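Isomaltodextranase (Arthrobacter globiformis, PDB 5AWO) hydrolyses alpha-1,6-glucosidic linkages in polysaccharides such as dextran, removing successive isomaltose units from the non-reducing chain ends. Local coordinates at residues G403-A408 / V465-M470; G429-G434 / T473-A478. All coordinates share one frame; numbering follows the deposited sequence.

Interaction 1 (G403-A408 / V465-M470)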
ATOM      1  N   GLY A 403      -5.427 -16.355  10.607  1.00 19.55           N
ATOM      2  CA  GLY A 403      -6.478 -15.991  11.507  1.00 18.98           C
ATOM      3  C   GLY A 403      -6.054 -15.198  12.751  1.00 17.65           C
ATOM      4  O   GLY A 403      -6.903 -14.676  13.464  1.00 19.28           O
ATOM      5  N   SER A 404      -4.748 -15.138  13.008  1.00 18.23           N
ATOM      6  CA  SER A 404      -4.240 -14.294  14.095  1.00 18.04           C
ATOM      7  C   SER A 404      -4.331 -12.827  13.684  1.00 17.63           C
ATOM      8  O   SER A 404      -4.649 -12.529  12.546  1.00 19.63           O
ATOM      9  CB  SER A 404      -2.813 -14.660  14.467  1.00 17.82           C
ATOM     10  OG  SER A 404      -1.892 -14.465  13.420  1.00 17.99           O
ATOM     11  N   TRP A 405      -4.033 -11.941  14.628  1.00 16.48           N
ATOM     12  CA  TRP A 405      -4.170 -10.507  14.412  1.00 16.59           C
ATOM     13  C   TRP A 405      -2.953  -9.743  14.901  1.00 17.08           C
ATOM     14  O   TRP A 405      -2.266 -10.148  15.846  1.00 16.77           O
ATOM     15  CB  TRP A 405      -5.354  -9.986  15.203  1.00 16.50           C
ATOM     16  CG  TRP A 405      -6.707 -10.518  14.748  1.00 17.32           C
ATOM     17  CD1 TRP A 405      -7.193 -11.806  14.879  1.00 18.84           C
ATOM     18  CD2 TRP A 405      -7.733  -9.763  14.098  1.00 17.06           C
ATOM     19  NE1 TRP A 405      -8.455 -11.868  14.337  1.00 18.67           N
ATOM     20  CE2 TRP A 405      -8.804 -10.640  13.845  1.00 18.25           C
ATOM     21  CE3 TRP A 405      -7.847  -8.426  13.672  1.00 17.90           C
ATOM     22  CZ2 TRP A 405      -9.976 -10.224  13.216  1.00 19.20           C
ATOM     23  CZ3 TRP A 405      -9.031  -8.018  13.048  1.00 18.13           C
ATOM     24  CH2 TRP A 405     -10.069  -8.916  12.827  1.00 18.77           C
ATOM     25  N   GLY A 406      -2.737  -8.605  14.260  1.00 16.12           N
ATOM     26  CA  GLY A 406      -1.896  -7.548  14.804  1.00 15.77           C
ATOM     27  C   GLY A 406      -2.803  -6.439  15.321  1.00 15.73           C
ATOM     28  O   GLY A 406      -3.700  -5.984  14.602  1.00 16.91           O
ATOM     29  N   VAL A 407      -2.587  -6.003  16.570  1.00 14.46           N
ATOM     30  CA  VAL A 407      -3.368  -4.937  17.178  1.00 15.65           C
ATOM     31  C   VAL A 407      -2.395  -3.870  17.687  1.00 15.02           C
ATOM     32  O   VAL A 407      -1.460  -4.196  18.427  1.00 15.08           O
ATOM     33  CB  VAL A 407      -4.239  -5.475  18.349  1.00 17.06           C
ATOM     34  CG1 VAL A 407      -4.972  -4.353  19.063  1.00 18.15           C
ATOM     35  CG2 VAL A 407      -5.191  -6.566  17.848  1.00 18.33           C
ATOM     36  N   ALA A 408      -2.616  -2.608  17.300  1.00 13.77           N
ATOM     37  CA  ALA A 408      -1.716  -1.497  17.704  1.00 13.82           C
ATOM     38  C   ALA A 408      -2.505  -0.355  18.305  1.00 13.98           C
ATOM     39  O   ALA A 408      -3.565   0.023  17.817  1.00 14.57           O
ATOM     40  CB  ALA A 408      -0.904  -1.035  16.514  1.00 14.21           C
ATOM     41  N   VAL A 465      -2.304 -11.128  18.554  1.00 16.54           N
ATOM     42  CA  VAL A 465      -3.453 -11.751  19.176  1.00 17.35           C
ATOM     43  C   VAL A 465      -3.821 -13.015  18.395  1.00 17.05           C
ATOM     44  O   VAL A 465      -3.986 -12.999  17.174  1.00 17.16           O
ATOM     45  CB  VAL A 465      -4.646 -10.787  19.228  1.00 17.55           C
ATOM     46  CG1 VAL A 465      -5.849 -11.458  19.890  1.00 17.88           C
ATOM     47  CG2 VAL A 465      -4.257  -9.493  19.954  1.00 17.88           C
ATOM     48  N   THR A 466      -3.858 -14.133  19.123  1.00 17.95           N
ATOM     49  CA  THR A 466      -4.035 -15.440  18.504  1.00 19.42           C
ATOM     50  C   THR A 466      -5.272 -16.136  19.092  1.00 20.70           C
ATOM     51  O   THR A 466      -5.210 -16.719  20.189  1.00 21.61           O
ATOM     52  CB  THR A 466      -2.785 -16.320  18.705  1.00 20.14           C
ATOM     53  OG1 THR A 466      -1.595 -15.609  18.305  1.00 19.99           O
ATOM     54  CG2 THR A 466      -2.863 -17.603  17.880  1.00 21.23           C
ATOM     55  N   PRO A 467      -6.410 -16.051  18.385  1.00 21.36           N
ATOM     56  CA  PRO A 467      -7.615 -16.779  18.784  1.00 21.51           C
ATOM     57  C   PRO A 467      -7.348 -18.280  18.842  1.00 21.96           C
ATOM     58  O   PRO A 467      -6.656 -18.803  17.977  1.00 23.92           O
ATOM     59  CB  PRO A 467      -8.593 -16.470  17.643  1.00 22.19           C
ATOM     60  CG  PRO A 467      -8.167 -15.112  17.174  1.00 21.48           C
ATOM     61  CD  PRO A 467      -6.677 -15.160  17.243  1.00 20.63           C
ATOM     62  N   PRO A 468      -7.889 -18.948  19.871  1.00 25.15           N
ATOM     63  CA  PRO A 468      -7.928 -20.415  19.814  1.00 27.99           C
ATOM     64  C   PRO A 468      -8.924 -20.857  18.745  1.00 29.91           C
ATOM     65  O   PRO A 468      -9.873 -20.126  18.448  1.00 31.66           O
ATOM     66  CB  PRO A 468      -8.399 -20.809  21.219  1.00 29.21           C
ATOM     67  CG  PRO A 468      -9.178 -19.660  21.705  1.00 28.45           C
ATOM     68  CD  PRO A 468      -8.639 -18.417  21.013  1.00 27.13           C
ATOM     69  N   LYS A 469      -8.695 -22.022  18.151  1.00 32.22           N
ATOM     70  CA  LYS A 469      -9.592 -22.553  17.120  1.00 35.42           C
ATOM     71  C   LYS A 469     -10.217 -23.872  17.567  1.00 40.47           C
ATOM     72  O   LYS A 469      -9.509 -24.855  17.755  1.00 42.50           O
ATOM     73  CB  LYS A 469      -8.820 -22.768  15.822  1.00 34.77           C
ATOM     74  CG  LYS A 469      -8.275 -21.479  15.223  1.00 33.71           C
ATOM     75  CD  LYS A 469      -7.462 -21.754  13.988  1.00 32.59           C
ATOM     76  CE  LYS A 469      -6.941 -20.466  13.373  1.00 32.17           C
ATOM     77  NZ  LYS A 469      -6.380 -20.711  12.020  1.00 31.91           N
ATOM     78  N   MET A 470     -11.531 -23.874  17.764  1.00 48.76           N
ATOM     79  CA  MET A 470     -12.284 -25.119  17.936  1.00 54.98           C
ATOM     80  C   MET A 470     -12.411 -25.775  16.566  1.00 56.72           C
ATOM     81  O   MET A 470     -12.840 -25.130  15.608  1.00 58.39           O
ATOM     82  CB  MET A 470     -13.681 -24.847  18.494  1.00 59.54           C
ATOM     83  CG  MET A 470     -13.740 -24.510  19.975  1.00 64.58           C
ATOM     84  SD  MET A 470     -15.436 -24.170  20.499  1.00 72.91           S
ATOM     85  CE  MET A 470     -15.158 -23.556  22.161  1.00 71.88           C
TER
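The indole of Trp405 meets the 465-470 segment at its edge: Val465 O and the ring carbon CD of Pro467 both lie near the indole plane, on the CD1 side. Trp405 CD1 is 4.1 Å from Pro467 CD, and the two side chains cross at about a right angle, the proline presenting its CG and CD carbons to the indole. Trp405 CG stands beside the backbone N, anti to the carbonyl carbon (chi1 -65°), and chi2 (70°) then turns the CD1 edge of the ring this way. Pro467 also lies against the backbone before the tryptophan, its CD 3.8 Å from Gly403 O.

At the backbone the two strands form an antiparallel hydrogen-bonded pair, Trp405 with Val465. Trp405 N gives its hydrogen to Val465 O at 2.8 Å; the return bond, from Val465 N to Trp405 O at 2.9 Å, is straighter, with an N-H...O angle of 169°. Both side chains rise from the same face of the sheet, with Trp405 CB and Val465 CB 4.2 Å apart. One methyl of Val465 reaches diagonally across to the neighbouring strand, where CG2 touches Val407 CG2 at 3.7 Å. Ser404 CB lies 3.4 Å from Val465 O, while Ser404 OG is held by Asp402 and Arg464.

The pair belongs to the C-terminal beta sandwich domain of this family 27 glycosidase. Strand 405-410 runs between 395-399 and 460-466, and the indole also packs on Ala397 and Gln399 and meets Phe480 edge-to-face.

Interaction 2 (G429-G434 / T473-A478)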
ATOM      1  N   GLY A 429     -15.085  -8.312  16.516  1.00 20.56           N
ATOM      2  CA  GLY A 429     -16.221  -9.155  16.079  1.00 20.58           C
ATOM      3  C   GLY A 429     -15.932 -10.638  16.194  1.00 21.20           C
ATOM      4  O   GLY A 429     -16.416 -11.434  15.392  1.00 21.21           O
ATOM      5  N   LEU A 430     -15.112 -11.013  17.166  1.00 20.80           N
ATOM      6  CA  LEU A 430     -14.761 -12.417  17.408  1.00 22.05           C
ATOM      7  C   LEU A 430     -15.569 -12.970  18.573  1.00 22.77           C
ATOM      8  O   LEU A 430     -16.008 -12.228  19.442  1.00 22.06           O
ATOM      9  CB  LEU A 430     -13.281 -12.550  17.732  1.00 22.15           C
ATOM     10  CG  LEU A 430     -12.326 -11.860  16.772  1.00 22.00           C
ATOM     11  CD1 LEU A 430     -10.917 -12.090  17.280  1.00 22.14           C
ATOM     12  CD2 LEU A 430     -12.516 -12.364  15.353  1.00 21.26           C
ATOM     13  N   ALA A 431     -15.744 -14.292  18.579  1.00 24.09           N
ATOM     14  CA  ALA A 431     -16.498 -14.977  19.626  1.00 26.61           C
ATOM     15  C   ALA A 431     -15.569 -15.711  20.613  1.00 28.28           C
ATOM     16  O   ALA A 431     -16.045 -16.276  21.604  1.00 31.44           O
ATOM     17  CB  ALA A 431     -17.461 -15.972  18.985  1.00 26.44           C
ATOM     18  N   THR A 432     -14.261 -15.695  20.332  1.00 26.65           N
ATOM     19  CA  THR A 432     -13.265 -16.605  20.921  1.00 27.25           C
ATOM     20  C   THR A 432     -12.274 -16.021  21.928  1.00 27.23           C
ATOM     21  O   THR A 432     -11.566 -16.772  22.588  1.00 27.37           O
ATOM     22  CB  THR A 432     -12.332 -17.154  19.825  1.00 27.78           C
ATOM     23  OG1 THR A 432     -11.723 -16.060  19.109  1.00 27.36           O
ATOM     24  CG2 THR A 432     -13.094 -18.029  18.848  1.00 29.13           C
ATOM     25  N   GLY A 433     -12.154 -14.702  21.984  1.00 26.00           N
ATOM     26  CA  GLY A 433     -10.970 -14.109  22.659  1.00 23.03           C
ATOM     27  C   GLY A 433      -9.701 -14.537  21.950  1.00 23.32           C
ATOM     28  O   GLY A 433      -9.731 -14.978  20.794  1.00 23.45           O
ATOM     29  N   GLY A 434      -8.551 -14.354  22.603  1.00 19.85           N
ATOM     30  CA  GLY A 434      -7.304 -14.785  22.024  1.00 20.44           C
ATOM     31  C   GLY A 434      -6.133 -14.633  22.963  1.00 18.03           C
ATOM     32  O   GLY A 434      -6.212 -13.869  23.926  1.00 18.58           O
ATOM     33  N   THR A 473     -11.919 -23.886  13.308  1.00 35.83           N
ATOM     34  CA  THR A 473     -12.803 -22.787  12.910  1.00 35.65           C
ATOM     35  C   THR A 473     -12.083 -21.437  13.007  1.00 33.00           C
ATOM     36  O   THR A 473     -11.700 -21.013  14.092  1.00 33.25           O
ATOM     37  CB  THR A 473     -14.072 -22.737  13.765  1.00 37.96           C
ATOM     38  OG1 THR A 473     -14.841 -23.929  13.548  1.00 38.53           O
ATOM     39  CG2 THR A 473     -14.931 -21.535  13.404  1.00 37.62           C
ATOM     40  N   THR A 474     -11.951 -20.773  11.866  1.00 30.12           N
ATOM     41  CA  THR A 474     -11.295 -19.462  11.791  1.00 28.22           C
ATOM     42  C   THR A 474     -12.291 -18.430  11.262  1.00 27.62           C
ATOM     43  O   THR A 474     -12.774 -18.570  10.129  1.00 29.03           O
ATOM     44  CB  THR A 474     -10.097 -19.518  10.847  1.00 29.10           C
ATOM     45  OG1 THR A 474      -9.275 -20.650  11.166  1.00 29.95           O
ATOM     46  CG2 THR A 474      -9.264 -18.236  10.955  1.00 28.30           C
ATOM     47  N   ARG A 475     -12.565 -17.393  12.061  1.00 24.42           N
ATOM     48  CA  ARG A 475     -13.441 -16.294  11.645  1.00 23.26           C
ATOM     49  C   ARG A 475     -12.636 -15.083  11.116  1.00 22.77           C
ATOM     50  O   ARG A 475     -11.734 -14.596  11.796  1.00 22.48           O
ATOM     51  CB  ARG A 475     -14.344 -15.824  12.785  1.00 23.77           C
ATOM     52  CG  ARG A 475     -15.282 -14.684  12.414  1.00 23.95           C
ATOM     53  CD  ARG A 475     -16.157 -14.207  13.524  1.00 24.14           C
ATOM     54  NE  ARG A 475     -17.114 -15.246  13.943  1.00 24.13           N
ATOM     55  CZ  ARG A 475     -18.028 -15.083  14.895  1.00 25.54           C
ATOM     56  NH1 ARG A 475     -18.146 -13.945  15.581  1.00 24.72           N
ATOM     57  NH2 ARG A 475     -18.838 -16.110  15.198  1.00 25.96           N
ATOM     58  N   TYR A 476     -13.057 -14.592   9.956  1.00 21.60           N
ATOM     59  CA  TYR A 476     -12.533 -13.383   9.304  1.00 20.84           C
ATOM     60  C   TYR A 476     -13.623 -12.324   9.212  1.00 20.95           C
ATOM     61  O   TYR A 476     -14.492 -12.404   8.349  1.00 20.74           O
ATOM     62  CB  TYR A 476     -12.031 -13.718   7.910  1.00 20.44           C
ATOM     63  CG  TYR A 476     -10.966 -14.761   7.900  1.00 21.17           C
ATOM     64  CD1 TYR A 476     -11.291 -16.113   7.967  1.00 22.50           C
ATOM     65  CD2 TYR A 476      -9.610 -14.415   7.879  1.00 20.25           C
ATOM     66  CE1 TYR A 476     -10.304 -17.080   7.956  1.00 22.81           C
ATOM     67  CE2 TYR A 476      -8.616 -15.374   7.865  1.00 22.08           C
ATOM     68  CZ  TYR A 476      -8.958 -16.714   7.927  1.00 23.96           C
ATOM     69  OH  TYR A 476      -7.945 -17.650   7.909  1.00 24.03           O
ATOM     70  N   PRO A 477     -13.587 -11.300  10.088  1.00 19.51           N
ATOM     71  CA  PRO A 477     -14.532 -10.200  10.018  1.00 19.14           C
ATOM     72  C   PRO A 477     -14.397  -9.357   8.748  1.00 20.58           C
ATOM     73  O   PRO A 477     -13.294  -8.974   8.368  1.00 19.62           O
ATOM     74  CB  PRO A 477     -14.179  -9.360  11.246  1.00 19.34           C
ATOM     75  CG  PRO A 477     -13.579 -10.349  12.191  1.00 19.49           C
ATOM     76  CD  PRO A 477     -12.752 -11.194  11.306  1.00 18.86           C
ATOM     77  N   ALA A 478     -15.508  -9.078   8.077  1.00 20.94           N
ATOM     78  CA  ALA A 478     -15.450  -8.362   6.802  1.00 20.15           C
ATOM     79  C   ALA A 478     -15.020  -6.911   6.988  1.00 20.03           C
ATOM     80  O   ALA A 478     -14.394  -6.332   6.085  1.00 18.38           O
ATOM     81  CB  ALA A 478     -16.810  -8.421   6.099  1.00 20.85           C
TER
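Gly429 O receives a hydrogen bond from Arg475 NH1 at 3.1 Å, nearly straight at the hydrogen (167°). This bond joins two beta domains: Gly429 sits in a loop of the C-terminal beta sandwich, and Arg475 on strand 473-477, in the CBM35 carbohydrate-binding module. The oxygen lies in the guanidinium plane, at its edge, whereas the nitrogen stands above the carbonyl plane of Gly429. The extended first two torsions of Arg475 bring CD to 3.4 Å from Gly429 O, and the bend at chi3 (-66°) then turns the guanidinium so that NH1 points at the same oxygen. The CB of Ala431 packs 4.0 Å from both Arg475 NH1 and Arg475 NH2. Within the module, Arg475 NE forms a salt bridge with Glu607, and Trp605 makes a cation-pi contact with the guanidinium. An alanine in place of Arg475 would probably leave Gly429 O without this donor and Glu607 without its ionic mate, opening a gap beside Ala431. Gly429 itself has a positive phi of 87°, a conformation in which a side chain would press on the preceding carbonyl. Farther along the module's strand the contact turns apolar, with Leu430 CD2 resting 3.9 Å from Pro477 CG.

Overall arrangement
The N-terminal strand 17-18 pairs with strand 555-564; the catalytic TIM barrel follows, then the beta sandwich, where, after strands 375-378, 391-392 and 395-399, the chain reaches 403-408. Strand 418-423 and the loop 429-434 follow, and the chain returns along strand 460-466 into 465-470, closing interaction 1 over a span with no helix. Three residues later 473-478 enters the strands of the carbohydrate-binding module, and interaction 2 closes back onto the loop 429-434. The segments alternate, so the contacts cross, their centres about 8 Å apart. Interaction 1 is internal to the sandwich; interaction 2 joins it to the module. They touch, with Trp405 CZ2 3.5 Å from Pro477 CD and Lys469 NZ hydrogen-bonded to Thr474 OG1.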